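Local coordinates for RNA-binding protein RMD9, mitochondrial (Saccharomyces cerevisiae S288C, PDB 7A9X), which binds a dodecamer motif in the 3'-UTRs of mitochondrial mRNAs and takes part in their processing or stability, at residues A[370-375]-A[412-417]; A[366-371]-A[405-410]; A[399-404]-A[425-430]. All blocks are in the same frame, centred on the assembly; numbering follows the deposited sequence.

Contact 1 (A[370-375]-A[412-417]); sequences IFFENY and SIWHER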
loop_
_atom_site.group_PDB
_atom_site.type_symbol
_atom_site.label_atom_id
_atom_site.label_comp_id
_atom_site.label_asym_id
_atom_site.label_seq_id
_atom_site.Cartn_x
_atom_site.Cartn_y
_atom_site.Cartn_z
ATOM N N ILE A 370 -5.636 13.900 8.549
ATOM C CA ILE A 370 -6.373 15.141 8.331
ATOM C C ILE A 370 -6.903 15.687 9.653
ATOM O O ILE A 370 -6.901 16.904 9.878
ATOM C CB ILE A 370 -7.500 14.907 7.309
ATOM C CG1 ILE A 370 -6.907 14.467 5.967
ATOM C CG2 ILE A 370 -8.348 16.159 7.144
ATOM C CD1 ILE A 370 -7.933 13.959 4.975
ATOM N N PHE A 371 -7.350 14.805 10.552
ATOM C CA PHE A 371 -7.886 15.255 11.835
ATOM C C PHE A 371 -6.856 16.073 12.604
ATOM O O PHE A 371 -7.109 17.222 12.985
ATOM C CB PHE A 371 -8.352 14.063 12.674
ATOM C CG PHE A 371 -8.871 14.450 14.037
ATOM C CD1 PHE A 371 -8.015 14.549 15.126
ATOM C CD2 PHE A 371 -10.214 14.729 14.224
ATOM C CE1 PHE A 371 -8.494 14.917 16.375
ATOM C CE2 PHE A 371 -10.698 15.095 15.470
ATOM C CZ PHE A 371 -9.840 15.190 16.544
ATOM N N PHE A 372 -5.682 15.491 12.849
ATOM C CA PHE A 372 -4.692 16.157 13.684
ATOM C C PHE A 372 -3.973 17.294 12.968
ATOM O O PHE A 372 -3.279 18.073 13.629
ATOM C CB PHE A 372 -3.699 15.128 14.227
ATOM C CG PHE A 372 -4.294 14.224 15.274
ATOM C CD1 PHE A 372 -4.352 14.621 16.598
ATOM C CD2 PHE A 372 -4.819 12.989 14.928
ATOM C CE1 PHE A 372 -4.909 13.801 17.561
ATOM C CE2 PHE A 372 -5.373 12.163 15.887
ATOM C CZ PHE A 372 -5.417 12.570 17.207
ATOM N N GLU A 373 -4.121 17.419 11.649
ATOM C CA GLU A 373 -3.713 18.660 11.002
ATOM C C GLU A 373 -4.724 19.765 11.271
ATOM O O GLU A 373 -4.344 20.921 11.484
ATOM C CB GLU A 373 -3.539 18.453 9.497
ATOM C CG GLU A 373 -2.327 17.625 9.122
ATOM C CD GLU A 373 -2.141 17.523 7.624
ATOM O OE1 GLU A 373 -2.867 18.224 6.888
ATOM O OE2 GLU A 373 -1.271 16.743 7.185
ATOM N N ASN A 374 -6.011 19.417 11.281
ATOM C CA ASN A 374 -7.052 20.401 11.555
ATOM C C ASN A 374 -6.991 20.875 13.004
ATOM O O ASN A 374 -7.043 22.080 13.277
ATOM C CB ASN A 374 -8.422 19.803 11.230
ATOM C CG ASN A 374 -9.545 20.809 11.365
ATOM O OD1 ASN A 374 -9.680 21.712 10.542
ATOM N ND2 ASN A 374 -10.365 20.653 12.400
ATOM N N TYR A 375 -6.869 19.943 13.948
ATOM C CA TYR A 375 -6.818 20.271 15.372
ATOM C C TYR A 375 -5.389 20.361 15.893
ATOM O O TYR A 375 -5.116 20.019 17.046
ATOM C CB TYR A 375 -7.626 19.254 16.170
ATOM C CG TYR A 375 -9.117 19.363 15.941
ATOM C CD1 TYR A 375 -9.853 20.395 16.519
ATOM C CD2 TYR A 375 -9.786 18.444 15.142
ATOM C CE1 TYR A 375 -11.214 20.505 16.312
ATOM C CE2 TYR A 375 -11.148 18.545 14.929
ATOM C CZ TYR A 375 -11.857 19.579 15.516
ATOM O OH TYR A 375 -13.213 19.686 15.307
ATOM N N SER A 412 0.705 12.735 18.605
ATOM C CA SER A 412 1.961 13.240 19.146
ATOM C C SER A 412 2.130 14.735 18.919
ATOM O O SER A 412 2.929 15.371 19.616
ATOM C CB SER A 412 3.136 12.485 18.523
ATOM O OG SER A 412 3.106 12.581 17.109
ATOM N N ILE A 413 1.406 15.306 17.952
ATOM C CA ILE A 413 1.467 16.743 17.708
ATOM C C ILE A 413 0.958 17.520 18.916
ATOM O O ILE A 413 1.420 18.636 19.189
ATOM C CB ILE A 413 0.679 17.087 16.426
ATOM C CG1 ILE A 413 1.492 16.723 15.182
ATOM C CG2 ILE A 413 0.295 18.553 16.387
ATOM C CD1 ILE A 413 0.922 17.292 13.894
ATOM N N TRP A 414 0.020 16.944 19.672
ATOM C CA TRP A 414 -0.512 17.642 20.837
ATOM C C TRP A 414 0.504 17.716 21.970
ATOM O O TRP A 414 0.461 18.656 22.772
ATOM C CB TRP A 414 -1.799 16.968 21.311
ATOM C CG TRP A 414 -2.973 17.291 20.446
ATOM C CD1 TRP A 414 -3.029 18.243 19.469
ATOM C CD2 TRP A 414 -4.260 16.663 20.469
ATOM N NE1 TRP A 414 -4.272 18.250 18.884
ATOM C CE2 TRP A 414 -5.047 17.289 19.480
ATOM C CE3 TRP A 414 -4.824 15.634 21.228
ATOM C CZ2 TRP A 414 -6.368 16.918 19.231
ATOM C CZ3 TRP A 414 -6.137 15.267 20.980
ATOM C CH2 TRP A 414 -6.893 15.909 19.989
ATOM N N HIS A 415 1.418 16.746 22.050
ATOM C CA HIS A 415 2.468 16.724 23.073
ATOM C C HIS A 415 1.876 16.762 24.483
ATOM O O HIS A 415 2.289 17.555 25.331
ATOM C CB HIS A 415 3.459 17.877 22.876
ATOM C CG HIS A 415 4.198 17.833 21.575
ATOM N ND1 HIS A 415 5.126 16.857 21.276
ATOM C CD2 HIS A 415 4.163 18.659 20.503
ATOM C CE1 HIS A 415 5.620 17.077 20.071
ATOM N NE2 HIS A 415 5.054 18.165 19.580
ATOM N N GLU A 416 0.896 15.896 24.736
ATOM C CA GLU A 416 0.261 15.821 26.045
ATOM C C GLU A 416 0.142 14.368 26.483
ATOM O O GLU A 416 -0.097 13.477 25.664
ATOM C CB GLU A 416 -1.121 16.497 26.045
ATOM C CG GLU A 416 -2.169 15.833 25.166
ATOM C CD GLU A 416 -3.538 16.466 25.327
ATOM O OE1 GLU A 416 -3.618 17.576 25.894
ATOM O OE2 GLU A 416 -4.537 15.854 24.892
ATOM N N ARG A 417 0.313 14.140 27.787
ATOM C CA ARG A 417 0.317 12.785 28.328
ATOM C C ARG A 417 -1.090 12.231 28.501
ATOM O O ARG A 417 -1.282 11.010 28.448
ATOM C CB ARG A 417 1.059 12.766 29.667
ATOM C CG ARG A 417 1.225 11.389 30.289
ATOM C CD ARG A 417 1.951 11.480 31.620
ATOM N NE ARG A 417 2.277 10.168 32.169
ATOM C CZ ARG A 417 1.538 9.529 33.070
ATOM N NH1 ARG A 417 0.424 10.080 33.530
ATOM N NH2 ARG A 417 1.916 8.337 33.516
#
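The indole of Trp414 receives the edge of the Phe372 ring on one face, an edge-to-face pair with the phenyl and the six-membered ring at 63° and their centroids 5.0 Å apart. Phe372 CE1 does most of the touching, 3.8 Å from Trp414 CH2 and set toward the rim of the indole. The benzo end of the same indole reaches Phe371, where Trp414 CH2 lies at the phenyl edge, near its plane, 4.1 Å from Phe371 CE1. Phe371 CD1 in turn sits over the centre of one Phe372 face, and Tyr375 CD2 stands above the rim of one face of Phe371. The pyrrole edge of Trp414 does polar work: NE1 donates to Tyr375 O at 2.7 Å, nearly straight at 173° and in the plane of the indole. The acceptor belongs to the residue that leaves helical geometry at the end of helix 357-374, so the bond fixes the helix terminus to the loop and also restrains rotation of the indole. With CG anti to its carbonyl carbon (chi1 -76°), Trp414 sends its ring toward that terminus, where CZ2 also packs 4.1 Å from Tyr375 CB. Ile413 CD1 adds a looser touch, 4.3 Å from Phe372 O. The contact ties the end of a PPR6 helix to the loop between the two PPR7 helices, 401-410 and 417-429. Helix 379-396 supplies Leu386 against both Phe371 and Trp414, while helix 401-410 leads into the loop that carries Trp414.

Contact 2 (A[366-371]-A[405-410]); sequences TFFTIF and NVMLTR. With nucleotides of chain B.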
loop_
_atom_site.group_PDB
_atom_site.type_symbol
_atom_site.label_atom_id
_atom_site.label_comp_id
_atom_site.label_asym_id
_atom_site.label_seq_id
_atom_site.Cartn_x
_atom_site.Cartn_y
_atom_site.Cartn_z
ATOM N N THR A 366 -5.646 8.006 6.613
ATOM C CA THR A 366 -5.940 9.250 5.912
ATOM C C THR A 366 -6.788 10.182 6.770
ATOM O O THR A 366 -6.538 11.391 6.817
ATOM C CB THR A 366 -6.650 8.946 4.590
ATOM O OG1 THR A 366 -5.839 8.063 3.807
ATOM C CG2 THR A 366 -6.899 10.227 3.804
ATOM N N PHE A 367 -7.782 9.630 7.472
ATOM C CA PHE A 367 -8.725 10.454 8.221
ATOM C C PHE A 367 -8.060 11.119 9.422
ATOM O O PHE A 367 -8.217 12.325 9.641
ATOM C CB PHE A 367 -9.915 9.604 8.665
ATOM C CG PHE A 367 -10.841 10.303 9.615
ATOM C CD1 PHE A 367 -11.597 11.388 9.194
ATOM C CD2 PHE A 367 -10.961 9.873 10.927
ATOM C CE1 PHE A 367 -12.453 12.037 10.065
ATOM C CE2 PHE A 367 -11.816 10.514 11.805
ATOM C CZ PHE A 367 -12.563 11.599 11.373
ATOM N N PHE A 368 -7.318 10.348 10.220
ATOM C CA PHE A 368 -6.711 10.918 11.416
ATOM C C PHE A 368 -5.516 11.804 11.093
ATOM O O PHE A 368 -5.183 12.689 11.889
ATOM C CB PHE A 368 -6.309 9.808 12.387
ATOM C CG PHE A 368 -7.472 9.214 13.132
ATOM C CD1 PHE A 368 -8.289 10.017 13.915
ATOM C CD2 PHE A 368 -7.751 7.860 13.050
ATOM C CE1 PHE A 368 -9.363 9.476 14.602
ATOM C CE2 PHE A 368 -8.824 7.314 13.735
ATOM C CZ PHE A 368 -9.629 8.121 14.511
ATOM N N THR A 369 -4.866 11.590 9.947
ATOM C CA THR A 369 -3.854 12.536 9.492
ATOM C C THR A 369 -4.482 13.895 9.218
ATOM O O THR A 369 -3.949 14.933 9.626
ATOM C CB THR A 369 -3.153 11.996 8.244
ATOM O OG1 THR A 369 -2.521 10.747 8.555
ATOM C CG2 THR A 369 -2.104 12.973 7.747
ATOM N N ILE A 370 -5.636 13.900 8.549
ATOM C CA ILE A 370 -6.373 15.141 8.331
ATOM C C ILE A 370 -6.903 15.687 9.653
ATOM O O ILE A 370 -6.901 16.904 9.878
ATOM C CB ILE A 370 -7.500 14.907 7.309
ATOM C CG1 ILE A 370 -6.907 14.467 5.967
ATOM C CG2 ILE A 370 -8.348 16.159 7.144
ATOM C CD1 ILE A 370 -7.933 13.959 4.975
ATOM N N PHE A 371 -7.350 14.805 10.552
ATOM C CA PHE A 371 -7.886 15.255 11.835
ATOM C C PHE A 371 -6.856 16.073 12.604
ATOM O O PHE A 371 -7.109 17.222 12.985
ATOM C CB PHE A 371 -8.352 14.063 12.674
ATOM C CG PHE A 371 -8.871 14.450 14.037
ATOM C CD1 PHE A 371 -8.015 14.549 15.126
ATOM C CD2 PHE A 371 -10.214 14.729 14.224
ATOM C CE1 PHE A 371 -8.494 14.917 16.375
ATOM C CE2 PHE A 371 -10.698 15.095 15.470
ATOM C CZ PHE A 371 -9.840 15.190 16.544
ATOM N N ASN A 405 -4.254 2.854 17.015
ATOM C CA ASN A 405 -2.833 3.026 16.724
ATOM C C ASN A 405 -2.586 4.274 15.884
ATOM O O ASN A 405 -1.683 5.065 16.189
ATOM C CB ASN A 405 -2.281 1.786 16.015
ATOM C CG ASN A 405 -2.278 0.552 16.907
ATOM O OD1 ASN A 405 -2.335 0.655 18.133
ATOM N ND2 ASN A 405 -2.206 -0.622 16.290
ATOM N N VAL A 406 -3.378 4.469 14.825
ATOM C CA VAL A 406 -3.249 5.671 14.004
ATOM C C VAL A 406 -3.552 6.915 14.830
ATOM O O VAL A 406 -2.822 7.912 14.771
ATOM C CB VAL A 406 -4.168 5.582 12.772
ATOM C CG1 VAL A 406 -4.112 6.876 11.981
ATOM C CG2 VAL A 406 -3.779 4.406 11.900
ATOM N N MET A 407 -4.635 6.872 15.610
ATOM C CA MET A 407 -4.999 8.008 16.451
ATOM C C MET A 407 -3.865 8.382 17.396
ATOM O O MET A 407 -3.497 9.557 17.501
ATOM C CB MET A 407 -6.270 7.680 17.237
ATOM C CG MET A 407 -6.864 8.851 17.999
ATOM S SD MET A 407 -8.186 8.347 19.117
ATOM C CE MET A 407 -9.279 7.473 18.002
ATOM N N LEU A 408 -3.290 7.391 18.084
ATOM C CA LEU A 408 -2.219 7.663 19.037
ATOM C C LEU A 408 -0.967 8.183 18.339
ATOM O O LEU A 408 -0.308 9.101 18.842
ATOM C CB LEU A 408 -1.899 6.402 19.837
ATOM C CG LEU A 408 -0.778 6.522 20.869
ATOM C CD1 LEU A 408 -1.097 7.608 21.885
ATOM C CD2 LEU A 408 -0.547 5.192 21.561
ATOM N N THR A 409 -0.619 7.605 17.187
ATOM C CA THR A 409 0.564 8.050 16.457
ATOM C C THR A 409 0.458 9.525 16.089
ATOM O O THR A 409 1.344 10.327 16.408
ATOM C CB THR A 409 0.752 7.207 15.193
ATOM O OG1 THR A 409 0.829 5.818 15.538
ATOM C CG2 THR A 409 2.019 7.623 14.464
ATOM N N ARG A 410 -0.632 9.899 15.420
ATOM C CA ARG A 410 -0.813 11.273 14.975
ATOM C C ARG A 410 -1.049 12.242 16.129
ATOM O O ARG A 410 -0.819 13.443 15.962
ATOM C CB ARG A 410 -1.975 11.344 13.984
ATOM C CG ARG A 410 -1.833 10.405 12.793
ATOM C CD ARG A 410 -0.687 10.824 11.878
ATOM N NE ARG A 410 -0.562 9.945 10.718
ATOM C CZ ARG A 410 0.402 9.040 10.563
ATOM N NH1 ARG A 410 0.434 8.282 9.476
ATOM N NH2 ARG A 410 1.339 8.899 11.491
ATOM P P U B 10 1.134 2.800 6.895
ATOM O OP1 U B 10 1.795 4.097 6.598
ATOM O OP2 U B 10 1.917 1.542 6.781
ATOM O "O5'" U B 10 0.535 2.886 8.370
ATOM C "C5'" U B 10 -0.061 4.081 8.857
ATOM C "C4'" U B 10 -0.396 3.959 10.322
ATOM O "O4'" U B 10 -1.274 2.822 10.511
ATOM C "C3'" U B 10 0.786 3.693 11.245
ATOM O "O3'" U B 10 1.428 4.890 11.652
ATOM C "C2'" U B 10 0.164 2.924 12.407
ATOM O "O2'" U B 10 -0.389 3.812 13.366
ATOM C "C1'" U B 10 -0.975 2.166 11.722
ATOM N N1 U B 10 -0.635 0.756 11.421
ATOM C C2 U B 10 -1.069 -0.210 12.309
ATOM O O2 U B 10 -1.702 0.054 13.316
ATOM N N3 U B 10 -0.733 -1.498 11.972
ATOM C C4 U B 10 -0.026 -1.907 10.860
ATOM O O4 U B 10 0.199 -3.106 10.696
ATOM C C5 U B 10 0.386 -0.848 9.989
ATOM C C6 U B 10 0.072 0.414 10.290
ATOM P P U B 11 2.947 5.190 11.225
ATOM O OP1 U B 11 3.232 6.624 11.497
ATOM O OP2 U B 11 3.152 4.657 9.854
ATOM O "O5'" U B 11 3.812 4.307 12.232
ATOM C "C5'" U B 11 3.855 4.607 13.618
ATOM C "C4'" U B 11 4.595 3.545 14.389
ATOM O "O4'" U B 11 3.834 2.308 14.378
ATOM C "C3'" U B 11 5.953 3.142 13.837
ATOM O "O3'" U B 11 6.985 4.048 14.180
ATOM C "C2'" U B 11 6.142 1.747 14.415
ATOM O "O2'" U B 11 6.527 1.813 15.779
ATOM C "C1'" U B 11 4.715 1.203 14.347
ATOM N N1 U B 11 4.471 0.446 13.100
ATOM C C2 U B 11 4.995 -0.831 12.998
ATOM O O2 U B 11 5.645 -1.360 13.884
ATOM N N3 U B 11 4.722 -1.470 11.814
ATOM C C4 U B 11 3.999 -0.971 10.749
ATOM O O4 U B 11 3.840 -1.665 9.745
ATOM C C5 U B 11 3.494 0.353 10.933
ATOM C C6 U B 11 3.742 1.000 12.075
#
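This is the packing between the first helices of two successive pentatricopeptide repeats, PPR6 and PPR7, beside the path of the bound RNA. The short segments run in the same general direction, crossing at -28° with their axes 9.2 Å apart. Away from the RNA, Met407 CB stands over the centre of one Phe368 face, a CH-pi contact, and Phe367 CD2 lies over the opposite face. The Met407 chain then runs out above the ring and bends at its last torsion (chi3 -54°), which brings CE to 3.6 Å from Phe368 CZ; SD is oblique to the ring in a Met-aromatic contact. Val406 divides its branches: CG1 packs 3.7 Å from Phe368 CB, whereas CG2 meets the ribose of U10 of chain B at O4'. On the RNA side, Arg410 NE donates to Thr369 OG1 at 3.0 Å, almost in the guanidinium plane, and NH2 donates to OP1 of U11 of chain B, also at 3.0 Å. These two bonds hold the guanidinium at its edges, and Thr369, itself bonded to Asn365 O, probably helps to position the group for the phosphate. Five residues before Arg410, Asn405 ND2 donates to O2 of U10 of chain B at 3.1 Å, a direct contact with the base. Helix 379-396 backs Phe367 and Phe371 through Ile389, helix 417-429 meets Met407 through Ile423, and helix 436-445 flanks Asn405 and Thr409 through Ile441.

Contact 3 (A[399-404]-A[425-430]); sequences IDEPFF and KNYTLY. With nucleotides of chain B.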
loop_
_atom_site.group_PDB
_atom_site.type_symbol
_atom_site.label_atom_id
_atom_site.label_comp_id
_atom_site.label_asym_id
_atom_site.label_seq_id
_atom_site.Cartn_x
_atom_site.Cartn_y
_atom_site.Cartn_z
ATOM N N ILE A 399 -14.090 -2.160 17.711
ATOM C CA ILE A 399 -12.925 -1.356 17.368
ATOM C C ILE A 399 -11.730 -2.265 17.122
ATOM O O ILE A 399 -11.460 -3.193 17.895
ATOM C CB ILE A 399 -12.632 -0.326 18.468
ATOM C CG1 ILE A 399 -13.825 0.618 18.640
ATOM C CG2 ILE A 399 -11.385 0.472 18.127
ATOM C CD1 ILE A 399 -13.592 1.719 19.647
ATOM N N ASP A 400 -11.027 -2.018 16.025
ATOM C CA ASP A 400 -9.782 -2.700 15.718
ATOM C C ASP A 400 -8.605 -1.906 16.273
ATOM O O ASP A 400 -8.706 -0.708 16.548
ATOM C CB ASP A 400 -9.634 -2.879 14.210
ATOM C CG ASP A 400 -10.043 -1.637 13.440
ATOM O OD1 ASP A 400 -11.245 -1.296 13.457
ATOM O OD2 ASP A 400 -9.163 -0.988 12.842
ATOM N N GLU A 401 -7.478 -2.588 16.430
ATOM C CA GLU A 401 -6.310 -1.942 17.016
ATOM C C GLU A 401 -5.738 -0.824 16.145
ATOM O O GLU A 401 -5.346 0.217 16.689
ATOM C CB GLU A 401 -5.218 -2.967 17.320
ATOM C CG GLU A 401 -4.271 -2.500 18.408
ATOM C CD GLU A 401 -2.919 -3.169 18.340
ATOM O OE1 GLU A 401 -2.393 -3.339 17.217
ATOM O OE2 GLU A 401 -2.387 -3.525 19.412
ATOM N N PRO A 402 -5.643 -0.982 14.817
ATOM C CA PRO A 402 -5.107 0.126 14.007
ATOM C C PRO A 402 -5.889 1.422 14.151
ATOM O O PRO A 402 -5.302 2.500 14.006
ATOM C CB PRO A 402 -5.177 -0.423 12.576
ATOM C CG PRO A 402 -5.040 -1.886 12.746
ATOM C CD PRO A 402 -5.816 -2.198 13.996
ATOM N N PHE A 403 -7.190 1.347 14.442
ATOM C CA PHE A 403 -7.978 2.555 14.670
ATOM C C PHE A 403 -7.354 3.419 15.761
ATOM O O PHE A 403 -7.151 4.624 15.574
ATOM C CB PHE A 403 -9.416 2.180 15.033
ATOM C CG PHE A 403 -10.278 3.357 15.410
ATOM C CD1 PHE A 403 -10.832 4.170 14.433
ATOM C CD2 PHE A 403 -10.543 3.643 16.742
ATOM C CE1 PHE A 403 -11.627 5.250 14.775
ATOM C CE2 PHE A 403 -11.337 4.720 17.092
ATOM C CZ PHE A 403 -11.881 5.525 16.108
ATOM N N PHE A 404 -7.036 2.817 16.908
ATOM C CA PHE A 404 -6.399 3.559 17.988
ATOM C C PHE A 404 -4.901 3.748 17.769
ATOM O O PHE A 404 -4.334 4.719 18.282
ATOM C CB PHE A 404 -6.650 2.862 19.328
ATOM C CG PHE A 404 -7.978 3.205 19.951
ATOM C CD1 PHE A 404 -8.270 4.514 20.313
ATOM C CD2 PHE A 404 -8.927 2.222 20.189
ATOM C CE1 PHE A 404 -9.487 4.839 20.894
ATOM C CE2 PHE A 404 -10.147 2.538 20.771
ATOM C CZ PHE A 404 -10.427 3.850 21.123
ATOM N N LYS A 425 -5.732 3.272 27.869
ATOM C CA LYS A 425 -6.876 2.772 28.620
ATOM C C LYS A 425 -7.950 2.198 27.703
ATOM O O LYS A 425 -8.603 1.210 28.058
ATOM C CB LYS A 425 -7.443 3.899 29.484
ATOM C CG LYS A 425 -8.816 3.642 30.077
ATOM C CD LYS A 425 -9.319 4.887 30.795
ATOM C CE LYS A 425 -10.764 4.742 31.243
ATOM N NZ LYS A 425 -11.284 6.009 31.829
ATOM N N ASN A 426 -8.137 2.787 26.519
ATOM C CA ASN A 426 -9.208 2.346 25.633
ATOM C C ASN A 426 -8.915 1.005 24.972
ATOM O O ASN A 426 -9.853 0.339 24.522
ATOM C CB ASN A 426 -9.480 3.411 24.569
ATOM C CG ASN A 426 -10.238 4.603 25.123
ATOM O OD1 ASN A 426 -10.174 4.896 26.318
ATOM N ND2 ASN A 426 -10.972 5.293 24.257
ATOM N N TYR A 427 -7.645 0.596 24.895
ATOM C CA TYR A 427 -7.335 -0.738 24.391
ATOM C C TYR A 427 -8.009 -1.810 25.239
ATOM O O TYR A 427 -8.581 -2.767 24.706
ATOM C CB TYR A 427 -5.822 -0.964 24.367
ATOM C CG TYR A 427 -5.082 -0.214 23.283
ATOM C CD1 TYR A 427 -5.305 -0.496 21.943
ATOM C CD2 TYR A 427 -4.148 0.764 23.602
ATOM C CE1 TYR A 427 -4.626 0.184 20.947
ATOM C CE2 TYR A 427 -3.464 1.450 22.615
ATOM C CZ TYR A 427 -3.706 1.156 21.290
ATOM O OH TYR A 427 -3.024 1.839 20.308
ATOM N N THR A 428 -7.952 -1.659 26.564
ATOM C CA THR A 428 -8.575 -2.626 27.458
ATOM C C THR A 428 -10.079 -2.407 27.571
ATOM O O THR A 428 -10.831 -3.379 27.711
ATOM C CB THR A 428 -7.924 -2.544 28.842
ATOM O OG1 THR A 428 -6.499 -2.577 28.703
ATOM C CG2 THR A 428 -8.361 -3.720 29.708
ATOM N N LEU A 429 -10.531 -1.152 27.502
ATOM C CA LEU A 429 -11.953 -0.861 27.660
ATOM C C LEU A 429 -12.775 -1.497 26.547
ATOM O O LEU A 429 -13.812 -2.118 26.803
ATOM C CB LEU A 429 -12.179 0.651 27.703
ATOM C CG LEU A 429 -12.500 1.257 29.069
ATOM C CD1 LEU A 429 -11.366 1.000 30.048
ATOM C CD2 LEU A 429 -12.781 2.744 28.934
ATOM N N TYR A 430 -12.328 -1.351 25.303
ATOM C CA TYR A 430 -13.036 -1.902 24.158
ATOM C C TYR A 430 -12.588 -3.317 23.808
ATOM O O TYR A 430 -13.009 -3.845 22.774
ATOM C CB TYR A 430 -12.877 -0.973 22.951
ATOM C CG TYR A 430 -13.573 0.356 23.136
ATOM C CD1 TYR A 430 -14.905 0.519 22.776
ATOM C CD2 TYR A 430 -12.903 1.443 23.685
ATOM C CE1 TYR A 430 -15.549 1.730 22.952
ATOM C CE2 TYR A 430 -13.540 2.658 23.864
ATOM C CZ TYR A 430 -14.861 2.794 23.496
ATOM O OH TYR A 430 -15.502 3.999 23.672
ATOM P P U B 10 1.134 2.800 6.895
ATOM O OP1 U B 10 1.795 4.097 6.598
ATOM O OP2 U B 10 1.917 1.542 6.781
ATOM O "O5'" U B 10 0.535 2.886 8.370
ATOM C "C5'" U B 10 -0.061 4.081 8.857
ATOM C "C4'" U B 10 -0.396 3.959 10.322
ATOM O "O4'" U B 10 -1.274 2.822 10.511
ATOM C "C3'" U B 10 0.786 3.693 11.245
ATOM O "O3'" U B 10 1.428 4.890 11.652
ATOM C "C2'" U B 10 0.164 2.924 12.407
ATOM O "O2'" U B 10 -0.389 3.812 13.366
ATOM C "C1'" U B 10 -0.975 2.166 11.722
ATOM N N1 U B 10 -0.635 0.756 11.421
ATOM C C2 U B 10 -1.069 -0.210 12.309
ATOM O O2 U B 10 -1.702 0.054 13.316
ATOM N N3 U B 10 -0.733 -1.498 11.972
ATOM C C4 U B 10 -0.026 -1.907 10.860
ATOM O O4 U B 10 0.199 -3.106 10.696
ATOM C C5 U B 10 0.386 -0.848 9.989
ATOM C C6 U B 10 0.072 0.414 10.290
#
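Aromatic contacts dominate here, with Phe404 of the first PPR7 helix lying between Tyr427 of helix 417-429 and Tyr430 just past its end. Phe404 turns its edge toward the face of Tyr427, planes 66° apart and centroids 6.0 Å from each other. It meets Tyr430 more lightly, CE2 being 4.2 Å from Tyr430 CD2. CH-pi contacts come next. Ile399 extends its side chain so that CD1 sits over one face of Tyr430, 3.7 Å from the ring centroid, and Asn426 CB lies over a face of Phe404. With CG anti to the carbonyl carbon (chi1 -83°), Phe404 puts its ring against Asn426, while Phe403 CD2 covers a face of the same ring. Aliphatic packing completes the set: Glu401 CG and Phe404 CB each approach Tyr427 CE1 to 3.7 Å. Pro402 CA lies 3.5 Å from O2 of U10 of chain B. Polar groups are bonded to partners outside the pair. Tyr427 OH is bonded to Asn405 OD1, and the Glu401 carboxylate to Thr435, Ser438 and, through OE1, Asn405 ND2. Asp400, the N-cap of helix 401-410, accepts weakly from Phe403 N through OD2 and has a salt bridge to Lys397. Across the pair the joint is therefore apolar and aromatic, joining the two helices of one repeat, while the buried hydroxyl and carboxylate probably help orient Asn405, consistent with a second shell behind the base contact.

Contacts 2 and 3 are buried, whereas contact 1 is only partly so and lies at the ends of its elements. Contacts 1 and 2 both start from helix 357-374 and bind PPR6 to PPR7; contact 3 instead closes PPR7 on itself, sharing helix 401-410 with contact 2. Phe372 continues the packing of contact 1 onto Arg410 and Met407 of contact 2, and Phe368 meets Phe403 between contacts 2 and 3. Chemistry follows position: a backbone carbonyl gripped by an indole at the helix end, an arginine and an asparagine turned to the RNA in contact 2, and rings without a crossing polar bond in contact 3.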